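Long-range contacts in protease (Penicillium cyclopium, PDB 5Z6O), which hydrolyses peptide bonds as a subtilisin-type serine protease of the proteinase K kind, probably acting on proteins such as casein, gelatin and type IV collagen: residues A148-V153 with S177-C182; G139-A144 with N172-S177; G156-V161 with P232-A237; I36-V41 with K130-M135. All coordinates share one frame; numbering follows the deposited sequence. Where two conformers were deposited one is given.

Contact 1. Residues A148-V153 with S177-C182; sequences AAANVV and SAPNVC. With CA (calcium ion), chain B.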
loop_
_atom_site.group_PDB
_atom_site.type_symbol
_atom_site.label_atom_id
_atom_site.label_comp_id
_atom_site.label_asym_id
_atom_site.label_seq_id
_atom_site.Cartn_x
_atom_site.Cartn_y
_atom_site.Cartn_z
ATOM N N ALA A 148 -14.760 -4.091 -10.286
ATOM C CA ALA A 148 -14.516 -4.749 -9.003
ATOM C C ALA A 148 -13.839 -3.792 -8.028
ATOM O O ALA A 148 -14.196 -3.743 -6.838
ATOM C CB ALA A 148 -13.661 -5.989 -9.212
ATOM N N ALA A 149 -12.841 -3.050 -8.510
ATOM C CA ALA A 149 -12.152 -2.077 -7.647
ATOM C C ALA A 149 -13.101 -0.990 -7.149
ATOM O O ALA A 149 -13.082 -0.603 -5.954
ATOM C CB ALA A 149 -10.982 -1.449 -8.391
ATOM N N ALA A 150 -13.926 -0.453 -8.060
ATOM C CA ALA A 150 -14.879 0.568 -7.645
ATOM C C ALA A 150 -15.843 0.012 -6.612
ATOM O O ALA A 150 -16.247 0.720 -5.692
ATOM C CB ALA A 150 -15.661 1.126 -8.845
ATOM N N ASN A 151 -16.236 -1.251 -6.757
ATOM C CA ASN A 151 -17.132 -1.847 -5.777
ATOM C C ASN A 151 -16.468 -1.969 -4.406
ATOM O O ASN A 151 -17.140 -1.840 -3.371
ATOM C CB ASN A 151 -17.591 -3.219 -6.266
ATOM C CG ASN A 151 -18.559 -3.863 -5.313
ATOM O OD1 ASN A 151 -19.660 -3.353 -5.111
ATOM N ND2 ASN A 151 -18.149 -4.967 -4.693
ATOM N N VAL A 152 -15.169 -2.292 -4.367
ATOM C CA VAL A 152 -14.474 -2.323 -3.071
ATOM C C VAL A 152 -14.660 -0.994 -2.357
ATOM O O VAL A 152 -14.982 -0.946 -1.156
ATOM C CB VAL A 152 -12.975 -2.647 -3.263
ATOM C CG1 VAL A 152 -12.156 -2.488 -1.938
ATOM C CG2 VAL A 152 -12.826 -4.048 -3.794
ATOM N N VAL A 153 -14.387 0.102 -3.069
ATOM C CA VAL A 153 -14.435 1.412 -2.417
ATOM C C VAL A 153 -15.868 1.756 -2.018
ATOM O O VAL A 153 -16.127 2.263 -0.921
ATOM C CB VAL A 153 -13.825 2.475 -3.348
ATOM C CG1 VAL A 153 -13.949 3.887 -2.722
ATOM C CG2 VAL A 153 -12.366 2.170 -3.595
ATOM N N SER A 177 -6.662 2.697 -13.272
ATOM C CA SER A 177 -7.555 3.656 -13.904
ATOM C C SER A 177 -8.957 3.635 -13.320
ATOM O O SER A 177 -9.817 4.375 -13.804
ATOM C CB SER A 177 -7.625 3.394 -15.426
ATOM O OG SER A 177 -8.092 2.092 -15.659
ATOM N N ALA A 178 -9.207 2.825 -12.290
ATOM C CA ALA A 178 -10.568 2.610 -11.814
ATOM C C ALA A 178 -11.105 3.816 -11.057
ATOM O O ALA A 178 -10.335 4.585 -10.465
ATOM C CB ALA A 178 -10.635 1.386 -10.895
ATOM N N PRO A 179 -12.439 3.957 -11.004
ATOM C CA PRO A 179 -13.040 5.091 -10.286
ATOM C C PRO A 179 -12.783 5.001 -8.786
ATOM O O PRO A 179 -12.985 3.951 -8.171
ATOM C CB PRO A 179 -14.539 4.960 -10.598
ATOM C CG PRO A 179 -14.632 3.998 -11.770
ATOM C CD PRO A 179 -13.466 3.095 -11.639
ATOM N N ASN A 180 -12.328 6.113 -8.206
ATOM C CA ASN A 180 -12.273 6.323 -6.760
ATOM C C ASN A 180 -11.204 5.542 -6.021
ATOM O O ASN A 180 -11.257 5.529 -4.773
ATOM C CB ASN A 180 -13.619 5.979 -6.107
ATOM C CG ASN A 180 -14.749 6.767 -6.717
ATOM O OD1 ASN A 180 -14.668 7.997 -6.811
ATOM N ND2 ASN A 180 -15.785 6.073 -7.174
ATOM N N VAL A 181 -10.273 4.879 -6.708
ATOM C CA VAL A 181 -9.154 4.233 -6.020
ATOM C C VAL A 181 -8.082 5.269 -5.809
ATOM O O VAL A 181 -8.145 6.359 -6.378
ATOM C CB VAL A 181 -8.597 3.029 -6.809
ATOM C CG1 VAL A 181 -9.653 1.946 -6.956
ATOM C CG2 VAL A 181 -8.076 3.465 -8.164
ATOM N N CYS A 182 -7.100 4.951 -4.956
ATOM C CA CYS A 182 -6.020 5.880 -4.662
ATOM C C CYS A 182 -4.808 5.309 -5.396
ATOM O O CYS A 182 -4.276 4.267 -5.008
ATOM C CB CYS A 182 -5.815 5.982 -3.148
ATOM S SG CYS A 182 -5.185 7.593 -2.594
HETATM CA CA CA B . -8.033 8.640 -7.565
HETATM O O HOH W 1 -16.452 3.681 -6.001
HETATM O O HOH W 2 -10.146 7.800 -8.910
HETATM O O HOH W 3 -9.366 9.009 -5.648
HETATM O O HOH W 4 -7.254 9.775 -9.349
HETATM O O HOH W 5 -7.245 7.169 -9.150
HETATM O O HOH W 6 -9.106 10.724 -8.131
#
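A water joins N180 to A150: it accepts from N180 ND2 at 2.7 Å and donates to A150 O at 3.0 Å, a bridge from the exposed amide to a helix carbonyl. No direct hydrogen bond crosses the contact; the rest is van der Waals packing. Residues A178 to V181 form a type II turn, with N180 in its positive-phi corner, and the turn lies against the side of the helix. A149 CB touches two side chains of the turn, A178 CB at 3.8 Å and V181 CG1 at 3.9 Å. One turn further on, V153 CG1 stands trans to its own backbone N (chi1 176°), which brings both methyls up to the N180 carbonyl, CG2 at 3.7 Å from N180 O. Beside them A150 CB meets P179 CD at 4.1 Å. The far side of the turn serves the metal: V181 O binds calcium at 2.6 Å, and N180 N donates to a water that is itself a ligand of the ion. D204 and four further waters also bind it. In the fold, A149 and V181 both pack on L159 of strand 157-162, V152 reaches V157 and helix 108-124, and C182 enters the sheet beside L159 and V161.

Contact 2. Residues G139-A144 with N172-S177; sequences GAYSRA and NSSPAS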
loop_
_atom_site.group_PDB
_atom_site.type_symbol
_atom_site.label_atom_id
_atom_site.label_comp_id
_atom_site.label_asym_id
_atom_site.label_seq_id
_atom_site.Cartn_x
_atom_site.Cartn_y
_atom_site.Cartn_z
ATOM N N GLY A 139 -2.416 -4.633 -14.539
ATOM C CA GLY A 139 -2.359 -5.306 -15.808
ATOM C C GLY A 139 -3.024 -4.467 -16.843
ATOM O O GLY A 139 -3.260 -3.279 -16.631
ATOM N N ALA A 140 -3.288 -5.092 -17.981
ATOM C CA ALA A 140 -3.919 -4.389 -19.083
ATOM C C ALA A 140 -5.307 -3.927 -18.664
ATOM O O ALA A 140 -5.906 -4.448 -17.719
ATOM C CB ALA A 140 -4.008 -5.290 -20.315
ATOM N N TYR A 141 -5.810 -2.929 -19.375
ATOM C CA TYR A 141 -7.123 -2.388 -19.089
ATOM C C TYR A 141 -8.176 -3.484 -19.077
ATOM O O TYR A 141 -8.199 -4.356 -19.952
ATOM C CB TYR A 141 -7.489 -1.345 -20.133
ATOM C CG TYR A 141 -8.866 -0.836 -19.887
ATOM C CD1 TYR A 141 -9.086 0.171 -18.976
ATOM C CD2 TYR A 141 -9.971 -1.394 -20.540
ATOM C CE1 TYR A 141 -10.370 0.644 -18.742
ATOM C CE2 TYR A 141 -11.254 -0.940 -20.284
ATOM C CZ TYR A 141 -11.436 0.087 -19.390
ATOM O OH TYR A 141 -12.681 0.578 -19.101
ATOM N N SER A 142 -9.052 -3.433 -18.078
ATOM C CA SER A 142 -10.141 -4.398 -17.959
ATOM C C SER A 142 -11.321 -3.707 -17.286
ATOM O O SER A 142 -11.198 -3.265 -16.135
ATOM C CB SER A 142 -9.702 -5.624 -17.156
ATOM O OG SER A 142 -10.828 -6.406 -16.813
ATOM N N ARG A 143 -12.456 -3.584 -17.997
ATOM C CA ARG A 143 -13.646 -3.008 -17.378
ATOM C C ARG A 143 -14.053 -3.810 -16.140
ATOM O O ARG A 143 -14.425 -3.228 -15.116
ATOM C CB ARG A 143 -14.807 -2.925 -18.395
ATOM C CG ARG A 143 -16.147 -2.481 -17.800
ATOM C CD ARG A 143 -16.077 -1.039 -17.299
ATOM N NE ARG A 143 -17.330 -0.685 -16.637
ATOM C CZ ARG A 143 -18.375 -0.138 -17.258
ATOM N NH1 ARG A 143 -19.478 0.136 -16.577
ATOM N NH2 ARG A 143 -18.342 0.101 -18.578
ATOM N N ALA A 144 -13.956 -5.128 -16.202
ATOM C CA ALA A 144 -14.370 -5.959 -15.073
ATOM C C ALA A 144 -13.489 -5.699 -13.847
ATOM O O ALA A 144 -13.984 -5.606 -12.718
ATOM C CB ALA A 144 -14.304 -7.434 -15.442
ATOM N N ASN A 172 -4.219 3.529 -19.022
ATOM C CA ASN A 172 -4.319 2.305 -19.816
ATOM C C ASN A 172 -4.157 1.045 -18.987
ATOM O O ASN A 172 -3.981 -0.042 -19.553
ATOM C CB ASN A 172 -3.255 2.289 -20.922
ATOM C CG ASN A 172 -3.259 3.549 -21.751
ATOM O OD1 ASN A 172 -4.255 3.853 -22.420
ATOM N ND2 ASN A 172 -2.141 4.299 -21.716
ATOM N N SER A 173 -4.211 1.158 -17.665
ATOM C CA SER A 173 -3.948 0.041 -16.778
ATOM C C SER A 173 -5.101 -0.123 -15.803
ATOM O O SER A 173 -5.762 0.854 -15.443
ATOM C CB SER A 173 -2.637 0.261 -16.013
ATOM O OG SER A 173 -1.536 0.178 -16.893
ATOM N N SER A 174 -5.329 -1.365 -15.379
ATOM C CA SER A 174 -6.363 -1.686 -14.418
ATOM C C SER A 174 -5.742 -2.469 -13.275
ATOM O O SER A 174 -4.948 -3.374 -13.518
ATOM C CB SER A 174 -7.475 -2.520 -15.067
ATOM O OG SER A 174 -8.209 -1.685 -15.943
ATOM N N PRO A 175 -6.108 -2.169 -12.018
ATOM C CA PRO A 175 -7.147 -1.223 -11.588
ATOM C C PRO A 175 -6.666 0.227 -11.383
ATOM O O PRO A 175 -7.434 1.023 -10.851
ATOM C CB PRO A 175 -7.633 -1.839 -10.255
ATOM C CG PRO A 175 -6.441 -2.541 -9.709
ATOM C CD PRO A 175 -5.617 -3.005 -10.905
ATOM N N ALA A 176 -5.462 0.594 -11.867
ATOM C CA ALA A 176 -4.981 1.960 -11.650
ATOM C C ALA A 176 -5.947 3.006 -12.181
ATOM O O ALA A 176 -6.038 4.109 -11.621
ATOM C CB ALA A 176 -3.618 2.154 -12.309
ATOM N N SER A 177 -6.662 2.697 -13.272
ATOM C CA SER A 177 -7.555 3.656 -13.904
ATOM C C SER A 177 -8.957 3.635 -13.320
ATOM O O SER A 177 -9.817 4.375 -13.804
ATOM C CB SER A 177 -7.625 3.394 -15.426
ATOM O OG SER A 177 -8.092 2.092 -15.659
HETATM O O HOH W 7 -4.407 -1.621 -21.746
#
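S142 N donates to S174 OG at 2.9 Å, bent only modestly (159°), a bond that holds the chain just before helix 143-154. The serine hydroxyl is set for this by its torsion, chi1 -71°, which leaves OG beside its own N and opposite its carbonyl carbon. The same oxygen bonds to N146 OD1 on the first turn of the helix, so two groups fix its rotation. With an alanine here, S142 N and N146 OD1 would probably both lose this partner, and the start of the helix could shift. S142 is the N-cap residue, its own OG reaching M145 N. Behind this lies a short antiparallel pair, weakly bonded, in which G139 and S174 form a hydrogen-bonded couple: G139 N gives to S174 O at 3.0 Å, and S174 N to G139 O at 3.1 Å. A cis peptide follows, between S174 and P175, and the chain folds back. There S177 OG donates to S173 O at 2.6 Å. S177 N grips that carbonyl too, from the opposite face. The Y141 side chain extends trans to its backbone N (chi1 177°), bringing the ring alongside these serines: S177 OG sits at the ring edge, 4.0 Å from Y141 CD1, and S174 OG approaches the same CD1 obliquely. A water links Y141 N to N172 O.

Contact 3. Residues G156-V161 with P232-A237; sequences GVFLSV and PHVAGA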
loop_
_atom_site.group_PDB
_atom_site.type_symbol
_atom_site.label_atom_id
_atom_site.label_comp_id
_atom_site.label_asym_id
_atom_site.label_seq_id
_atom_site.Cartn_x
_atom_site.Cartn_y
_atom_site.Cartn_z
ATOM N N GLY A 156 -17.070 0.534 1.367
ATOM C CA GLY A 156 -16.436 1.029 2.577
ATOM C C GLY A 156 -15.023 0.538 2.853
ATOM O O GLY A 156 -14.610 0.495 4.024
ATOM N N VAL A 157 -14.261 0.153 1.827
ATOM C CA VAL A 157 -12.864 -0.259 1.986
ATOM C C VAL A 157 -11.984 0.674 1.141
ATOM O O VAL A 157 -12.186 0.783 -0.070
ATOM C CB VAL A 157 -12.650 -1.727 1.578
ATOM C CG1 VAL A 157 -11.177 -2.148 1.768
ATOM C CG2 VAL A 157 -13.516 -2.683 2.407
ATOM N N PHE A 158 -11.017 1.345 1.784
ATOM C CA PHE A 158 -10.100 2.227 1.067
ATOM C C PHE A 158 -9.186 1.354 0.223
ATOM O O PHE A 158 -8.773 0.281 0.662
ATOM C CB PHE A 158 -9.291 3.059 2.064
ATOM C CG PHE A 158 -8.075 3.749 1.461
ATOM C CD1 PHE A 158 -8.168 5.005 0.893
ATOM C CD2 PHE A 158 -6.843 3.115 1.473
ATOM C CE1 PHE A 158 -7.040 5.628 0.357
ATOM C CE2 PHE A 158 -5.714 3.722 0.960
ATOM C CZ PHE A 158 -5.806 4.980 0.407
ATOM N N LEU A 159 -8.874 1.799 -1.002
ATOM C CA LEU A 159 -8.125 0.925 -1.893
ATOM C C LEU A 159 -6.944 1.691 -2.468
ATOM O O LEU A 159 -7.128 2.652 -3.224
ATOM C CB LEU A 159 -9.043 0.359 -2.990
ATOM C CG LEU A 159 -8.370 -0.530 -4.051
ATOM C CD1 LEU A 159 -7.487 -1.623 -3.427
ATOM C CD2 LEU A 159 -9.467 -1.139 -4.917
ATOM N N SER A 160 -5.730 1.320 -2.074
ATOM C CA SER A 160 -4.527 1.882 -2.678
ATOM C C SER A 160 -3.999 0.924 -3.740
ATOM O O SER A 160 -3.887 -0.279 -3.496
ATOM C CB SER A 160 -3.458 2.151 -1.612
ATOM O OG SER A 160 -3.143 0.974 -0.917
ATOM N N VAL A 161 -3.668 1.464 -4.913
ATOM C CA VAL A 161 -3.282 0.683 -6.085
ATOM C C VAL A 161 -1.965 1.184 -6.650
ATOM O O VAL A 161 -1.800 2.393 -6.850
ATOM C CB VAL A 161 -4.390 0.783 -7.165
ATOM C CG1 VAL A 161 -4.005 0.025 -8.384
ATOM C CG2 VAL A 161 -5.719 0.220 -6.626
ATOM N N PRO A 232 1.877 0.331 -0.707
ATOM C CA PRO A 232 1.658 -0.010 0.700
ATOM C C PRO A 232 2.072 1.085 1.662
ATOM O O PRO A 232 1.555 1.098 2.793
ATOM C CB PRO A 232 2.491 -1.303 0.896
ATOM C CG PRO A 232 3.449 -1.320 -0.218
ATOM C CD PRO A 232 2.732 -0.658 -1.372
ATOM N N HIS A 233 2.962 2.013 1.273
ATOM C CA HIS A 233 3.169 3.172 2.152
ATOM C C HIS A 233 1.857 3.915 2.332
ATOM O O HIS A 233 1.552 4.407 3.427
ATOM C CB HIS A 233 4.219 4.139 1.581
ATOM C CG HIS A 233 5.638 3.632 1.631
ATOM N ND1 HIS A 233 6.177 2.805 0.662
ATOM C CD2 HIS A 233 6.644 3.881 2.512
ATOM C CE1 HIS A 233 7.453 2.574 0.943
ATOM N NE2 HIS A 233 7.761 3.218 2.056
ATOM N N VAL A 234 1.079 4.031 1.252
ATOM C CA VAL A 234 -0.176 4.775 1.314
ATOM C C VAL A 234 -1.243 3.945 2.030
ATOM O O VAL A 234 -2.032 4.492 2.812
ATOM C CB VAL A 234 -0.616 5.199 -0.105
ATOM C CG1 VAL A 234 -1.955 5.966 -0.072
ATOM C CG2 VAL A 234 0.444 6.105 -0.738
ATOM N N ALA A 235 -1.244 2.621 1.843
ATOM C CA ALA A 235 -2.155 1.772 2.616
ATOM C C ALA A 235 -1.900 1.960 4.102
ATOM O O ALA A 235 -2.840 2.137 4.897
ATOM C CB ALA A 235 -1.972 0.285 2.263
ATOM N N GLY A 236 -0.627 1.923 4.494
ATOM C CA GLY A 236 -0.313 2.123 5.900
ATOM C C GLY A 236 -0.688 3.513 6.384
ATOM O O GLY A 236 -1.188 3.669 7.502
ATOM N N ALA A 237 -0.405 4.546 5.584
ATOM C CA ALA A 237 -0.761 5.893 6.018
ATOM C C ALA A 237 -2.272 6.047 6.171
ATOM O O ALA A 237 -2.741 6.775 7.057
ATOM C CB ALA A 237 -0.215 6.935 5.022
#
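With chi1 at 165°, CG of F158 lies trans to its backbone N and the ring reaches out of strand 157-162 to V234, whose CG1 is likewise trans to N (chi1 179°) and comes forward to meet it. This is sheet-on-helix packing in the core of the subtilase fold: the parallel sheet carries helix 227-245, which near its start holds S228, probably the serine of the charge relay. Strand and helix run nearly antiparallel, at 159°, with their axes 7.8 Å apart. The F158 and V234 side chains cross at about a right angle, F158 CZ touching V234 CG1 at 4.0 Å, and the methyl arrives at the edge of the ring. Helix 249-259 adds T249, A252 and C253 to the surroundings of the ring, while I256 packs on V234. Two residues along the strand, S160 points to the same side. It has two deposited conformers; in one of them OG comes near A235 CB, a touch that is less certain for that reason, and its polar end lies near the side-chain amide of N134 on the next strand. A235 also meets V132 there. No hydrogen bond joins the two segments; the ring edge approaches the helix backbone as well, F158 CE2 lying 4.4 Å from A235 CA.

Contact 4. Residues I36-V41 with K130-M135; sequences IVIYGV and KSVMNM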
loop_
_atom_site.group_PDB
_atom_site.type_symbol
_atom_site.label_atom_id
_atom_site.label_comp_id
_atom_site.label_asym_id
_atom_site.label_seq_id
_atom_site.Cartn_x
_atom_site.Cartn_y
_atom_site.Cartn_z
ATOM N N ILE A 36 -7.284 -1.022 12.875
ATOM C CA ILE A 36 -7.603 -0.983 11.447
ATOM C C ILE A 36 -7.128 -2.274 10.793
ATOM O O ILE A 36 -6.017 -2.729 11.056
ATOM C CB ILE A 36 -6.943 0.221 10.763
ATOM C CG1 ILE A 36 -7.307 1.505 11.494
ATOM C CG2 ILE A 36 -7.417 0.290 9.293
ATOM C CD1 ILE A 36 -8.836 1.766 11.529
ATOM N N VAL A 37 -7.947 -2.840 9.898
ATOM C CA VAL A 37 -7.606 -4.061 9.169
ATOM C C VAL A 37 -7.098 -3.677 7.787
ATOM O O VAL A 37 -7.738 -2.877 7.083
ATOM C CB VAL A 37 -8.826 -4.990 9.056
ATOM C CG1 VAL A 37 -8.460 -6.237 8.255
ATOM C CG2 VAL A 37 -9.330 -5.340 10.461
ATOM N N ILE A 38 -5.959 -4.233 7.397
ATOM C CA ILE A 38 -5.382 -4.037 6.072
ATOM C C ILE A 38 -5.417 -5.367 5.335
ATOM O O ILE A 38 -4.781 -6.337 5.766
ATOM C CB ILE A 38 -3.941 -3.524 6.152
ATOM C CG1 ILE A 38 -3.882 -2.153 6.843
ATOM C CG2 ILE A 38 -3.387 -3.390 4.746
ATOM C CD1 ILE A 38 -2.436 -1.723 7.247
ATOM N N TYR A 39 -6.084 -5.400 4.182
ATOM C CA TYR A 39 -6.076 -6.599 3.350
ATOM C C TYR A 39 -4.961 -6.492 2.321
ATOM O O TYR A 39 -4.974 -5.586 1.490
ATOM C CB TYR A 39 -7.415 -6.764 2.633
ATOM C CG TYR A 39 -8.555 -6.978 3.592
ATOM C CD1 TYR A 39 -8.868 -8.268 4.045
ATOM C CD2 TYR A 39 -9.333 -5.894 4.036
ATOM C CE1 TYR A 39 -9.910 -8.488 4.915
ATOM C CE2 TYR A 39 -10.380 -6.104 4.938
ATOM C CZ TYR A 39 -10.658 -7.409 5.359
ATOM O OH TYR A 39 -11.694 -7.612 6.227
ATOM N N GLY A 40 -4.033 -7.441 2.347
ATOM C CA GLY A 40 -2.950 -7.496 1.380
ATOM C C GLY A 40 -3.316 -8.437 0.258
ATOM O O GLY A 40 -3.370 -9.654 0.457
ATOM N N VAL A 41 -3.617 -7.893 -0.919
ATOM C CA VAL A 41 -4.099 -8.688 -2.049
ATOM C C VAL A 41 -2.904 -8.917 -2.968
ATOM O O VAL A 41 -2.525 -8.030 -3.749
ATOM C CB VAL A 41 -5.248 -7.969 -2.773
ATOM C CG1 VAL A 41 -5.727 -8.771 -3.968
ATOM C CG2 VAL A 41 -6.423 -7.693 -1.811
ATOM N N LYS A 130 -13.686 1.561 7.920
ATOM C CA LYS A 130 -12.397 1.633 8.600
ATOM C C LYS A 130 -11.565 0.408 8.256
ATOM O O LYS A 130 -10.991 -0.273 9.107
ATOM C CB LYS A 130 -12.594 1.824 10.102
ATOM C CG LYS A 130 -13.677 1.005 10.735
ATOM C CD LYS A 130 -13.806 1.420 12.216
ATOM C CE LYS A 130 -14.238 0.267 13.117
ATOM N NZ LYS A 130 -15.707 0.023 13.066
ATOM N N SER A 131 -11.471 0.119 6.957
ATOM C CA SER A 131 -10.740 -1.023 6.413
ATOM C C SER A 131 -9.904 -0.511 5.254
ATOM O O SER A 131 -10.311 0.448 4.590
ATOM C CB SER A 131 -11.647 -2.148 5.838
ATOM O OG SER A 131 -12.452 -2.780 6.799
ATOM N N VAL A 132 -8.786 -1.212 4.961
ATOM C CA VAL A 132 -7.851 -0.791 3.918
ATOM C C VAL A 132 -7.507 -2.001 3.070
ATOM O O VAL A 132 -7.366 -3.115 3.587
ATOM C CB VAL A 132 -6.575 -0.172 4.559
ATOM C CG1 VAL A 132 -5.465 0.006 3.512
ATOM C CG2 VAL A 132 -6.943 1.145 5.222
ATOM N N MET A 133 -7.436 -1.801 1.760
ATOM C CA MET A 133 -6.993 -2.853 0.870
ATOM C C MET A 133 -5.824 -2.340 0.063
ATOM O O MET A 133 -5.884 -1.237 -0.482
ATOM C CB MET A 133 -8.134 -3.295 -0.059
ATOM C CG MET A 133 -7.707 -4.389 -1.035
ATOM S SD MET A 133 -9.022 -4.923 -2.171
ATOM C CE MET A 133 -10.089 -5.838 -1.071
ATOM N N ASN A 134 -4.774 -3.144 -0.036
ATOM C CA ASN A 134 -3.623 -2.778 -0.850
ATOM C C ASN A 134 -3.532 -3.709 -2.057
ATOM O O ASN A 134 -3.502 -4.937 -1.901
ATOM C CB ASN A 134 -2.328 -2.849 -0.060
ATOM C CG ASN A 134 -1.149 -2.343 -0.887
ATOM O OD1 ASN A 134 -1.004 -1.129 -1.108
ATOM N ND2 ASN A 134 -0.336 -3.256 -1.380
ATOM N N MET A 135 -3.385 -3.133 -3.253
ATOM C CA MET A 135 -3.276 -3.937 -4.481
ATOM C C MET A 135 -2.005 -3.508 -5.195
ATOM O O MET A 135 -2.012 -2.516 -5.911
ATOM C CB MET A 135 -4.482 -3.787 -5.410
ATOM C CG MET A 135 -5.676 -4.577 -4.868
ATOM S SD MET A 135 -7.044 -4.657 -6.117
ATOM C CE MET A 135 -6.329 -5.614 -7.433
#
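Two neighbouring strands at the middle of the parallel subtilase sheet meet here, with I38 beside V132, Y39 beside M133 and G40 beside N134. The bonds alternate between the strands. Y39 N gives to V132 O at 2.7 Å and N134 N to Y39 O at 2.9 Å, both almost straight; V132 N to V37 O and V41 N to N134 O extend the ladder at its two ends. V132 O also lies at the edge of the Y39 ring, 3.4 Å from Y39 CD2. Strand 37-42 ends at D42, probably the charge-relay aspartate, and helices cover the sheet on both faces. Y39, V41, M133 and M135 share one face, where Y39 and M133 pack on A118 of helix 108-124; V41 CG2, anti to its carbonyl carbon, presses on M133 CG at 3.6 Å, and Y39 OH bonds to D121 farther out. On the other face I38 and V132 lie side by side, I38 CG1 4.0 Å from V132 CB, and V132 packs on A235 of helix 227-245. I36, just before the strand, sets its CG2 3.6 Å from K130 O and 4.2 Å from V132 CG2. Cut back to alanine, this position would probably open a gap facing A239 and M242 and leave V132 CG2 without its methyl neighbour. K130 NZ bonds to G126 O.

From the N terminus, contact 4 comes first: it closes the long loop from strand 37-42 to strand 131-135, which holds strands 56-61 and 93-98 and helices 73-82 and 108-124, and it is complete before the others begin. The remaining three open in the order 2, 1, 3 and close in that same order, so each crosses the other two and none nests. Contact 2 ties the start of helix 143-154 to the chain after strand 157-162; contact 1, sharing S177 with it, ties that helix to the calcium-bound turn; contact 3 brings helix 227-245 back onto the sheet. Strand 157-162 lies beside strand 131-135 and also bonds to C182, joining contacts 4, 3 and 1 in one sheet.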